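Local coordinates for RagB/SusD domain protein (Flavobacterium johnsoniae, PDB 5J90), which binds chitin as a SusD homolog, probably an outer-membrane lipoprotein, of a chitin utilization locus, and probably passes chitin fragments on for uptake, at residues V236-N240 against M330-Y336; V250-A256 against V322-I327; R282-F287 against Q423-F429. One frame throughout, in Å; residues are numbered along the deposited sequence.

Contact 1 (V236-N240 against M330-Y336); sequences VMLVN and MNAAEAY. With EDO (1,2-ethanediol), chain F.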
loop_
_atom_site.group_PDB
_atom_site.type_symbol
_atom_site.label_atom_id
_atom_site.label_comp_id
_atom_site.label_asym_id
_atom_site.label_seq_id
_atom_site.Cartn_x
_atom_site.Cartn_y
_atom_site.Cartn_z
ATOM N N VAL A 236 -13.976 26.708 -5.077
ATOM C CA VAL A 236 -14.499 25.848 -4.018
ATOM C C VAL A 236 -15.287 26.665 -2.983
ATOM O O VAL A 236 -15.374 27.901 -3.075
ATOM C CB VAL A 236 -13.385 24.988 -3.369
ATOM C CG1 VAL A 236 -12.740 24.073 -4.420
ATOM C CG2 VAL A 236 -12.333 25.855 -2.665
ATOM N N MET A 237 -15.902 25.983 -2.023
ATOM C CA MET A 237 -16.698 26.671 -1.004
ATOM C C MET A 237 -15.910 27.785 -0.325
ATOM O O MET A 237 -14.733 27.608 0.005
ATOM C CB MET A 237 -17.157 25.683 0.065
ATOM C CG MET A 237 -18.042 24.572 -0.448
ATOM S SD MET A 237 -18.437 23.444 0.896
ATOM C CE MET A 237 -19.374 22.223 -0.019
ATOM N N LEU A 238 -16.575 28.924 -0.097
ATOM C CA LEU A 238 -15.955 30.069 0.572
ATOM C C LEU A 238 -16.728 30.539 1.797
ATOM O O LEU A 238 -16.140 30.997 2.766
ATOM C CB LEU A 238 -15.810 31.252 -0.387
ATOM C CG LEU A 238 -14.776 31.129 -1.497
ATOM C CD1 LEU A 238 -14.732 32.443 -2.257
ATOM C CD2 LEU A 238 -13.417 30.805 -0.908
ATOM N N VAL A 239 -18.051 30.446 1.739
ATOM C CA VAL A 239 -18.888 30.916 2.836
ATOM C C VAL A 239 -19.803 29.789 3.264
ATOM O O VAL A 239 -20.000 28.819 2.516
ATOM C CB VAL A 239 -19.719 32.171 2.458
ATOM C CG1 VAL A 239 -18.798 33.335 2.099
ATOM C CG2 VAL A 239 -20.684 31.866 1.322
ATOM N N ASN A 240 -20.370 29.907 4.460
ATOM C CA ASN A 240 -21.126 28.804 5.024
ATOM C C ASN A 240 -22.382 28.430 4.233
ATOM O O ASN A 240 -22.787 27.267 4.244
ATOM C CB ASN A 240 -21.382 29.014 6.519
ATOM C CG ASN A 240 -20.108 28.880 7.330
ATOM O OD1 ASN A 240 -19.275 28.013 7.038
ATOM N ND2 ASN A 240 -19.927 29.734 8.329
ATOM N N MET A 330 -20.785 18.311 3.997
ATOM C CA MET A 330 -19.498 18.944 3.696
ATOM C C MET A 330 -19.589 20.438 4.003
ATOM O O MET A 330 -20.293 21.176 3.307
ATOM C CB MET A 330 -19.093 18.718 2.240
ATOM C CG MET A 330 -17.729 19.313 1.887
ATOM S SD MET A 330 -17.311 19.160 0.133
ATOM C CE MET A 330 -16.899 17.432 0.031
ATOM N N ASN A 331 -18.885 20.873 5.040
ATOM C CA ASN A 331 -18.898 22.276 5.445
ATOM C C ASN A 331 -17.887 23.115 4.690
ATOM O O ASN A 331 -16.838 22.615 4.286
ATOM C CB ASN A 331 -18.560 22.412 6.928
ATOM C CG ASN A 331 -19.521 21.682 7.828
ATOM O OD1 ASN A 331 -20.736 21.720 7.626
ATOM N ND2 ASN A 331 -18.983 21.033 8.849
ATOM N N ALA A 332 -18.170 24.404 4.538
ATOM C CA ALA A 332 -17.201 25.309 3.947
ATOM C C ALA A 332 -15.842 25.254 4.658
ATOM O O ALA A 332 -14.802 25.397 4.013
ATOM C CB ALA A 332 -17.758 26.737 3.933
ATOM N N ALA A 333 -15.835 25.047 5.971
ATOM C CA ALA A 333 -14.568 24.983 6.704
ATOM C C ALA A 333 -13.619 23.944 6.106
ATOM O O ALA A 333 -12.416 24.190 5.991
ATOM C CB ALA A 333 -14.800 24.700 8.180
ATOM N N GLU A 334 -14.163 22.799 5.703
ATOM C CA GLU A 334 -13.348 21.743 5.115
ATOM C C GLU A 334 -12.620 22.230 3.866
ATOM O O GLU A 334 -11.477 21.850 3.631
ATOM C CB GLU A 334 -14.205 20.524 4.758
ATOM C CG GLU A 334 -13.378 19.420 4.093
ATOM C CD GLU A 334 -14.148 18.156 3.769
ATOM O OE1 GLU A 334 -15.258 17.951 4.309
ATOM O OE2 GLU A 334 -13.621 17.352 2.968
ATOM N N ALA A 335 -13.273 23.057 3.056
ATOM C CA ALA A 335 -12.620 23.585 1.862
ATOM C C ALA A 335 -11.374 24.404 2.220
ATOM O O ALA A 335 -10.349 24.315 1.533
ATOM C CB ALA A 335 -13.598 24.405 1.039
ATOM N N TYR A 336 -11.454 25.200 3.287
ATOM C CA TYR A 336 -10.290 25.953 3.739
ATOM C C TYR A 336 -9.180 25.042 4.242
ATOM O O TYR A 336 -8.004 25.296 3.963
ATOM C CB TYR A 336 -10.674 26.955 4.830
ATOM C CG TYR A 336 -11.449 28.142 4.308
ATOM C CD1 TYR A 336 -12.832 28.204 4.433
ATOM C CD2 TYR A 336 -10.793 29.200 3.676
ATOM C CE1 TYR A 336 -13.548 29.297 3.958
ATOM C CE2 TYR A 336 -11.500 30.286 3.191
ATOM C CZ TYR A 336 -12.869 30.328 3.331
ATOM O OH TYR A 336 -13.563 31.412 2.844
HETATM C C1 EDO F . -11.415 30.483 -4.104
HETATM O O1 EDO F . -12.474 31.080 -4.862
HETATM C C2 EDO F . -11.649 28.983 -3.984
HETATM O O2 EDO F . -11.491 28.354 -5.256
HETATM O O HOH W 1 -17.871 25.831 7.945
#

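Contact 2 (V250-A256 against V322-I327); sequences VYTNPIA and VRSKEI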
loop_
_atom_site.group_PDB
_atom_site.type_symbol
_atom_site.label_atom_id
_atom_site.label_comp_id
_atom_site.label_asym_id
_atom_site.label_seq_id
_atom_site.Cartn_x
_atom_site.Cartn_y
_atom_site.Cartn_z
ATOM N N VAL A 250 -38.941 16.448 6.514
ATOM C CA VAL A 250 -39.638 15.640 7.512
ATOM C C VAL A 250 -38.774 15.059 8.629
ATOM O O VAL A 250 -39.226 14.961 9.769
ATOM C CB VAL A 250 -40.436 14.482 6.864
ATOM C CG1 VAL A 250 -41.672 15.013 6.150
ATOM C CG2 VAL A 250 -39.557 13.677 5.917
ATOM N N TYR A 251 -37.538 14.671 8.321
ATOM C CA TYR A 251 -36.726 13.931 9.294
ATOM C C TYR A 251 -35.737 14.771 10.087
ATOM O O TYR A 251 -35.094 15.674 9.549
ATOM C CB TYR A 251 -35.970 12.776 8.618
ATOM C CG TYR A 251 -36.851 11.888 7.769
ATOM C CD1 TYR A 251 -37.880 11.153 8.344
ATOM C CD2 TYR A 251 -36.661 11.793 6.397
ATOM C CE1 TYR A 251 -38.699 10.344 7.569
ATOM C CE2 TYR A 251 -37.474 10.979 5.614
ATOM C CZ TYR A 251 -38.492 10.267 6.208
ATOM O OH TYR A 251 -39.304 9.463 5.438
ATOM N N THR A 252 -35.621 14.455 11.366
ATOM C CA THR A 252 -34.544 14.948 12.207
ATOM C C THR A 252 -33.325 14.026 12.005
ATOM O O THR A 252 -33.489 12.826 11.760
ATOM C CB THR A 252 -34.997 14.943 13.678
ATOM O OG1 THR A 252 -36.087 15.866 13.827
ATOM C CG2 THR A 252 -33.878 15.357 14.619
ATOM N N ASN A 253 -32.115 14.580 12.094
ATOM C CA ASN A 253 -30.893 13.766 12.082
ATOM C C ASN A 253 -31.087 12.548 13.004
ATOM O O ASN A 253 -31.445 12.708 14.171
ATOM C CB ASN A 253 -29.714 14.619 12.564
ATOM C CG ASN A 253 -28.378 13.915 12.427
ATOM O OD1 ASN A 253 -28.259 12.719 12.703
ATOM N ND2 ASN A 253 -27.358 14.663 12.008
ATOM N N PRO A 254 -30.874 11.324 12.483
ATOM C CA PRO A 254 -31.191 10.132 13.284
ATOM C C PRO A 254 -30.347 9.999 14.550
ATOM O O PRO A 254 -30.734 9.290 15.484
ATOM C CB PRO A 254 -30.918 8.963 12.318
ATOM C CG PRO A 254 -30.035 9.534 11.259
ATOM C CD PRO A 254 -30.453 10.979 11.116
ATOM N N ILE A 255 -29.210 10.688 14.595
ATOM C CA ILE A 255 -28.376 10.656 15.787
ATOM C C ILE A 255 -29.112 11.213 17.012
ATOM O O ILE A 255 -28.849 10.794 18.137
ATOM C CB ILE A 255 -27.029 11.383 15.557
ATOM C CG1 ILE A 255 -26.240 10.691 14.434
ATOM C CG2 ILE A 255 -26.202 11.402 16.832
ATOM C CD1 ILE A 255 -25.042 11.485 13.962
ATOM N N ALA A 256 -30.031 12.154 16.796
ATOM C CA ALA A 256 -30.786 12.716 17.917
ATOM C C ALA A 256 -31.531 11.620 18.680
ATOM O O ALA A 256 -31.552 11.618 19.914
ATOM C CB ALA A 256 -31.750 13.782 17.420
ATOM N N VAL A 322 -27.322 17.901 16.291
ATOM C CA VAL A 322 -28.106 16.827 15.673
ATOM C C VAL A 322 -29.611 16.966 15.880
ATOM O O VAL A 322 -30.384 16.199 15.310
ATOM C CB VAL A 322 -27.648 15.415 16.108
ATOM C CG1 VAL A 322 -26.178 15.195 15.723
ATOM C CG2 VAL A 322 -27.876 15.188 17.596
ATOM N N ARG A 323 -30.023 17.957 16.672
ATOM C CA ARG A 323 -31.450 18.206 16.879
ATOM C C ARG A 323 -31.924 19.197 15.825
ATOM O O ARG A 323 -32.255 20.350 16.110
ATOM C CB ARG A 323 -31.724 18.661 18.318
ATOM C CG ARG A 323 -31.339 17.577 19.330
ATOM C CD ARG A 323 -31.884 17.837 20.733
ATOM N NE ARG A 323 -31.122 18.836 21.478
ATOM C CZ ARG A 323 -30.070 18.563 22.241
ATOM N NH1 ARG A 323 -29.615 17.321 22.336
ATOM N NH2 ARG A 323 -29.468 19.538 22.910
ATOM N N SER A 324 -31.937 18.716 14.589
ATOM C CA SER A 324 -32.127 19.545 13.416
ATOM C C SER A 324 -32.598 18.680 12.260
ATOM O O SER A 324 -32.279 17.481 12.197
ATOM C CB SER A 324 -30.790 20.189 13.035
ATOM O OG SER A 324 -30.920 20.992 11.882
ATOM N N LYS A 325 -33.331 19.289 11.337
ATOM C CA LYS A 325 -33.753 18.633 10.108
ATOM C C LYS A 325 -32.741 18.884 8.987
ATOM O O LYS A 325 -32.964 18.500 7.849
ATOM C CB LYS A 325 -35.150 19.113 9.705
ATOM C CG LYS A 325 -36.201 18.901 10.796
ATOM C CD LYS A 325 -37.524 19.608 10.465
ATOM C CE LYS A 325 -38.340 18.784 9.495
ATOM N NZ LYS A 325 -39.663 19.436 9.210
ATOM N N GLU A 326 -31.630 19.538 9.324
ATOM C CA GLU A 326 -30.548 19.773 8.364
ATOM C C GLU A 326 -29.327 18.952 8.749
ATOM O O GLU A 326 -28.842 19.018 9.880
ATOM C CB GLU A 326 -30.224 21.265 8.287
ATOM C CG GLU A 326 -31.482 22.085 8.040
ATOM C CD GLU A 326 -31.235 23.525 7.644
ATOM O OE1 GLU A 326 -30.074 23.975 7.631
ATOM O OE2 GLU A 326 -32.233 24.213 7.336
ATOM N N ILE A 327 -28.846 18.166 7.791
ATOM C CA ILE A 327 -27.742 17.237 8.028
ATOM C C ILE A 327 -26.578 17.631 7.124
ATOM O O ILE A 327 -26.651 17.498 5.901
ATOM C CB ILE A 327 -28.162 15.780 7.750
ATOM C CG1 ILE A 327 -29.354 15.362 8.623
ATOM C CG2 ILE A 327 -26.995 14.834 7.978
ATOM C CD1 ILE A 327 -30.708 15.589 7.979
HETATM O O HOH W 2 -41.237 17.008 10.218
HETATM O O HOH W 3 -27.564 17.679 11.890
#

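Contact 3 (R282-F287 against Q423-F429); sequences RIASYF and QKWIAGF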
loop_
_atom_site.group_PDB
_atom_site.type_symbol
_atom_site.label_atom_id
_atom_site.label_comp_id
_atom_site.label_asym_id
_atom_site.label_seq_id
_atom_site.Cartn_x
_atom_site.Cartn_y
_atom_site.Cartn_z
ATOM N N ARG A 282 -17.227 25.508 20.771
ATOM C CA ARG A 282 -18.121 24.675 19.968
ATOM C C ARG A 282 -18.634 23.469 20.749
ATOM O O ARG A 282 -19.596 22.824 20.335
ATOM C CB ARG A 282 -17.426 24.227 18.672
ATOM C CG ARG A 282 -17.219 25.374 17.694
ATOM C CD ARG A 282 -16.302 24.977 16.527
ATOM N NE ARG A 282 -14.918 24.819 16.965
ATOM C CZ ARG A 282 -13.886 24.670 16.136
ATOM N NH1 ARG A 282 -14.089 24.658 14.823
ATOM N NH2 ARG A 282 -12.663 24.543 16.623
ATOM N N ILE A 283 -18.015 23.187 21.892
ATOM C CA ILE A 283 -18.370 22.014 22.677
ATOM C C ILE A 283 -19.835 22.055 23.118
ATOM O O ILE A 283 -20.478 21.017 23.234
ATOM C CB ILE A 283 -17.437 21.861 23.901
ATOM C CG1 ILE A 283 -17.410 20.420 24.407
ATOM C CG2 ILE A 283 -17.832 22.828 25.013
ATOM C CD1 ILE A 283 -16.338 20.188 25.456
ATOM N N ALA A 284 -20.357 23.262 23.326
ATOM C CA ALA A 284 -21.687 23.430 23.907
ATOM C C ALA A 284 -22.806 23.021 22.954
ATOM O O ALA A 284 -23.842 22.530 23.391
ATOM C CB ALA A 284 -21.883 24.860 24.380
ATOM N N SER A 285 -22.611 23.223 21.656
ATOM C CA SER A 285 -23.622 22.787 20.703
ATOM C C SER A 285 -23.343 21.371 20.200
ATOM O O SER A 285 -24.260 20.684 19.763
ATOM C CB SER A 285 -23.766 23.762 19.537
ATOM O OG SER A 285 -22.575 23.850 18.772
ATOM N N TYR A 286 -22.090 20.932 20.282
ATOM C CA TYR A 286 -21.743 19.577 19.851
ATOM C C TYR A 286 -22.286 18.526 20.813
ATOM O O TYR A 286 -22.707 17.443 20.388
ATOM C CB TYR A 286 -20.221 19.393 19.742
ATOM C CG TYR A 286 -19.561 19.986 18.513
ATOM C CD1 TYR A 286 -20.225 20.894 17.695
ATOM C CD2 TYR A 286 -18.263 19.628 18.179
ATOM C CE1 TYR A 286 -19.610 21.428 16.566
ATOM C CE2 TYR A 286 -17.639 20.163 17.065
ATOM C CZ TYR A 286 -18.315 21.050 16.260
ATOM O OH TYR A 286 -17.706 21.580 15.145
ATOM N N PHE A 287 -22.263 18.851 22.110
ATOM C CA PHE A 287 -22.591 17.899 23.168
ATOM C C PHE A 287 -23.467 18.527 24.244
ATOM O O PHE A 287 -23.498 19.743 24.389
ATOM C CB PHE A 287 -21.307 17.360 23.793
ATOM C CG PHE A 287 -20.371 16.756 22.784
ATOM C CD1 PHE A 287 -20.694 15.561 22.176
ATOM C CD2 PHE A 287 -19.197 17.396 22.428
ATOM C CE1 PHE A 287 -19.859 14.994 21.224
ATOM C CE2 PHE A 287 -18.347 16.843 21.472
ATOM C CZ PHE A 287 -18.680 15.639 20.871
ATOM N N GLN A 423 -8.054 20.778 13.447
ATOM C CA GLN A 423 -9.122 21.764 13.295
ATOM C C GLN A 423 -10.182 21.298 12.299
ATOM O O GLN A 423 -11.379 21.544 12.477
ATOM C CB GLN A 423 -8.537 23.129 12.940
ATOM C CG GLN A 423 -7.839 23.770 14.140
ATOM C CD GLN A 423 -8.780 23.968 15.322
ATOM O OE1 GLN A 423 -9.937 24.361 15.155
ATOM N NE2 GLN A 423 -8.282 23.696 16.529
ATOM N N LYS A 424 -9.743 20.589 11.267
ATOM C CA LYS A 424 -10.650 20.007 10.289
ATOM C C LYS A 424 -11.563 18.976 10.965
ATOM O O LYS A 424 -12.788 18.956 10.755
ATOM C CB LYS A 424 -9.795 19.347 9.207
ATOM C CG LYS A 424 -10.512 18.948 7.953
ATOM C CD LYS A 424 -9.463 18.388 6.982
ATOM C CE LYS A 424 -10.073 17.958 5.681
ATOM N NZ LYS A 424 -9.098 17.085 4.961
ATOM N N TRP A 425 -10.958 18.137 11.796
ATOM C CA TRP A 425 -11.669 17.113 12.548
ATOM C C TRP A 425 -12.723 17.750 13.470
ATOM O O TRP A 425 -13.874 17.312 13.495
ATOM C CB TRP A 425 -10.633 16.295 13.316
ATOM C CG TRP A 425 -11.095 15.145 14.184
ATOM C CD1 TRP A 425 -11.246 13.837 13.809
ATOM C CD2 TRP A 425 -11.333 15.182 15.600
ATOM N NE1 TRP A 425 -11.603 13.070 14.890
ATOM C CE2 TRP A 425 -11.673 13.871 16.004
ATOM C CE3 TRP A 425 -11.316 16.201 16.562
ATOM C CZ2 TRP A 425 -11.973 13.547 17.326
ATOM C CZ3 TRP A 425 -11.628 15.878 17.877
ATOM C CH2 TRP A 425 -11.951 14.564 18.246
ATOM N N ILE A 426 -12.352 18.798 14.201
ATOM C CA ILE A 426 -13.340 19.456 15.060
ATOM C C ILE A 426 -14.490 20.028 14.224
ATOM O O ILE A 426 -15.662 19.852 14.566
ATOM C CB ILE A 426 -12.726 20.570 15.948
ATOM C CG1 ILE A 426 -11.677 19.991 16.895
ATOM C CG2 ILE A 426 -13.829 21.278 16.757
ATOM C CD1 ILE A 426 -10.826 21.056 17.609
ATOM N N ALA A 427 -14.159 20.713 13.132
ATOM C CA ALA A 427 -15.164 21.371 12.304
ATOM C C ALA A 427 -16.164 20.406 11.665
ATOM O O ALA A 427 -17.318 20.774 11.430
ATOM C CB ALA A 427 -14.488 22.234 11.231
ATOM N N GLY A 428 -15.725 19.177 11.370
ATOM C CA GLY A 428 -16.555 18.243 10.626
ATOM C C GLY A 428 -17.528 17.429 11.460
ATOM O O GLY A 428 -18.325 16.690 10.896
ATOM N N PHE A 429 -17.475 17.566 12.786
ATOM C CA PHE A 429 -18.394 16.850 13.662
ATOM C C PHE A 429 -19.827 17.195 13.259
ATOM O O PHE A 429 -20.114 18.359 12.961
ATOM C CB PHE A 429 -18.131 17.253 15.118
ATOM C CG PHE A 429 -19.015 16.548 16.107
ATOM C CD1 PHE A 429 -20.186 17.151 16.562
ATOM C CD2 PHE A 429 -18.685 15.287 16.580
ATOM C CE1 PHE A 429 -21.011 16.503 17.466
ATOM C CE2 PHE A 429 -19.511 14.634 17.486
ATOM C CZ PHE A 429 -20.676 15.249 17.927
HETATM O O HOH W 4 -11.818 24.276 13.197
#

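Contact 1 (V236-N240 against M330-Y336)
The ring of Tyr-336 receives the carbonyl of Leu-238 at its edge, in the plane of the ring, and its hydroxyl donates a hydrogen bond to that oxygen, OH to O 2.6 Å. The donor lies in the carbonyl plane on a lone pair, with a C=O...donor angle of 124°. The Leu-238 side chain crosses the tyrosine at about a right angle and brings CD2 to within 3.8 Å of OH. Tyrosine suits this place because its ring packs like a hydrocarbon while its far end can take up a loop carbonyl. The flat amide of Asn-240 is used differently: OD1 rests 3.7 Å from CB of Ala-332 and accepts from a water that accepts from Ala-333 N, while ND2 donates to Ala-363 O. Away from these polar groups, Met-237 runs along the start of the helix, its unbranched chain extended beyond CG (chi2 177°, chi3 -177°) and reaching to Met-330. CB of Met-237 lies 3.9 Å from CB of Ala-335, its SD passes Ala-332 N, and its CE ends 3.7 Å from SD of Met-330. Ala-332 and Ala-335, with nothing beyond CB, let the loop come close: CB of Ala-332 is only 3.4 Å from Val-239 O. An ethanediol, probably from the crystallisation liquor, accepts a bond from Val-236 N. The loop between helix 219-231 and strand 244-247 is thus laid against the start of helix 332-344, with Phe-202 and Thr-205 of helix 196-213 against its methionine and valine, and helix 353-368 touching Asn-240 and Tyr-336.

Contact 2 (V250-A256 against V322-I327)
Asn-253 N donates to Ser-324 O at 2.9 Å, almost along the C=O axis, and beside this bond the backbones make two CA-H...O contacts, one from Lys-325 CA to Tyr-251 O at 3.3 Å. The side chain of Asn-253 does two jobs. CG of Asn-253 stands anti to the backbone N (chi1 -173°), which turns its OD1 back toward the start of helix 255-261, where it accepts from Ile-255 N at 2.9 Å, a capping bond whose donor is tilted 22° from the carbonyl plane. The other end of the amide, ND2, lies against CG1 of Val-322 and CG1 of Ile-327, and reaches Glu-326 O through a water. Val-322 fills the angle between cap and helix: its CG1 meets CB of Ile-255 at 3.9 Å, while CG2 lies against the backbone of Ala-256, whose small CB can approach Val-322 O to 3.5 Å. Ser-324 shapes its own strand entry with an ST turn, OG accepting from Glu-326 N. At the outer end Lys-325 drapes its methylenes over the chain, CE 3.8 Å from Val-250 N; its NZ is bonded to Pro-249 O and shares a water with Val-250 O. The contact combines one direct backbone hydrogen bond with the apolar fit of Val-322 and the two-sided use of Asn-253. Asparagine fits because a short amide can cap a helix and reach a water, whereas Tyr-251 O is buried without a hydrogen-bond partner, a cost probably offset in part by CA, CB and CG of Lys-325 beside it.

Contact 3 (R282-F287 against Q423-F429)
An aromatic cluster of Tyr-286, Phe-287 and Phe-429 joins the short helix 283-286 to the end of helix 413-428 in this SusD-like fold. Among the ring contacts, Tyr-286 and Phe-429 form an offset stack, centroids 4.7 Å apart and planes at 25°, the two side chains sliding past each other in opposite directions. CB of Arg-282 lies over the other face of the tyrosine. Phe-429 CG is anti to its backbone nitrogen (chi1 -179°), which extends the ring across the gap to Tyr-286 and on to Phe-287, met obliquely with planes at 54°; Tyr-63 meets Phe-429 edge-to-face. Hydrogen bonds come next. The Tyr-286 hydroxyl OH donates to Ile-426 O at 2.7 Å from above the carbonyl plane, near the helix C-terminus. A phenylalanine in place of Tyr-286 would probably leave the Ile-426 carbonyl without its hydroxyl donor. Arginine suits its buried place because several acceptors meet its guanidinium: Asp-280, salt-bridged to NH2, probably balances the charge, and Ser-364 bonds to NH1. Arg-282 NH2 donates to Gln-423 OE1 at 3.1 Å, on a lone pair and with the planes nearly coplanar. Gln-423 NE2 is bonded to Tyr-376. A water bridges NH1 of the arginine to both OE1 and O of Gln-423. In van der Waals contact, CG2 of Ile-426 lies over the centre of the flat Arg-282 guanidinium, 3.4 Å from CZ.

In the fold
Contacts 1 and 3 are buried, contact 2 only partly so, with exposed residues at its outer end. Along the chain contact 2 is nested inside the loop that contact 1 closes, and strand 326-328 leads from the one to helix 332-344 in the other. That helix also ties contact 1 to contact 3: Ala-333 packs on Ala-427 and Glu-334 on Lys-424, the centres lying about 15 Å apart. Contacts 2 and 3 do not touch, although helix 283-286 precedes strand 326-328. The chemistry follows the setting: methionine and alanine packing in contact 1, backbone and capping bonds in contact 2, stacked rings and a buried arginine in contact 3.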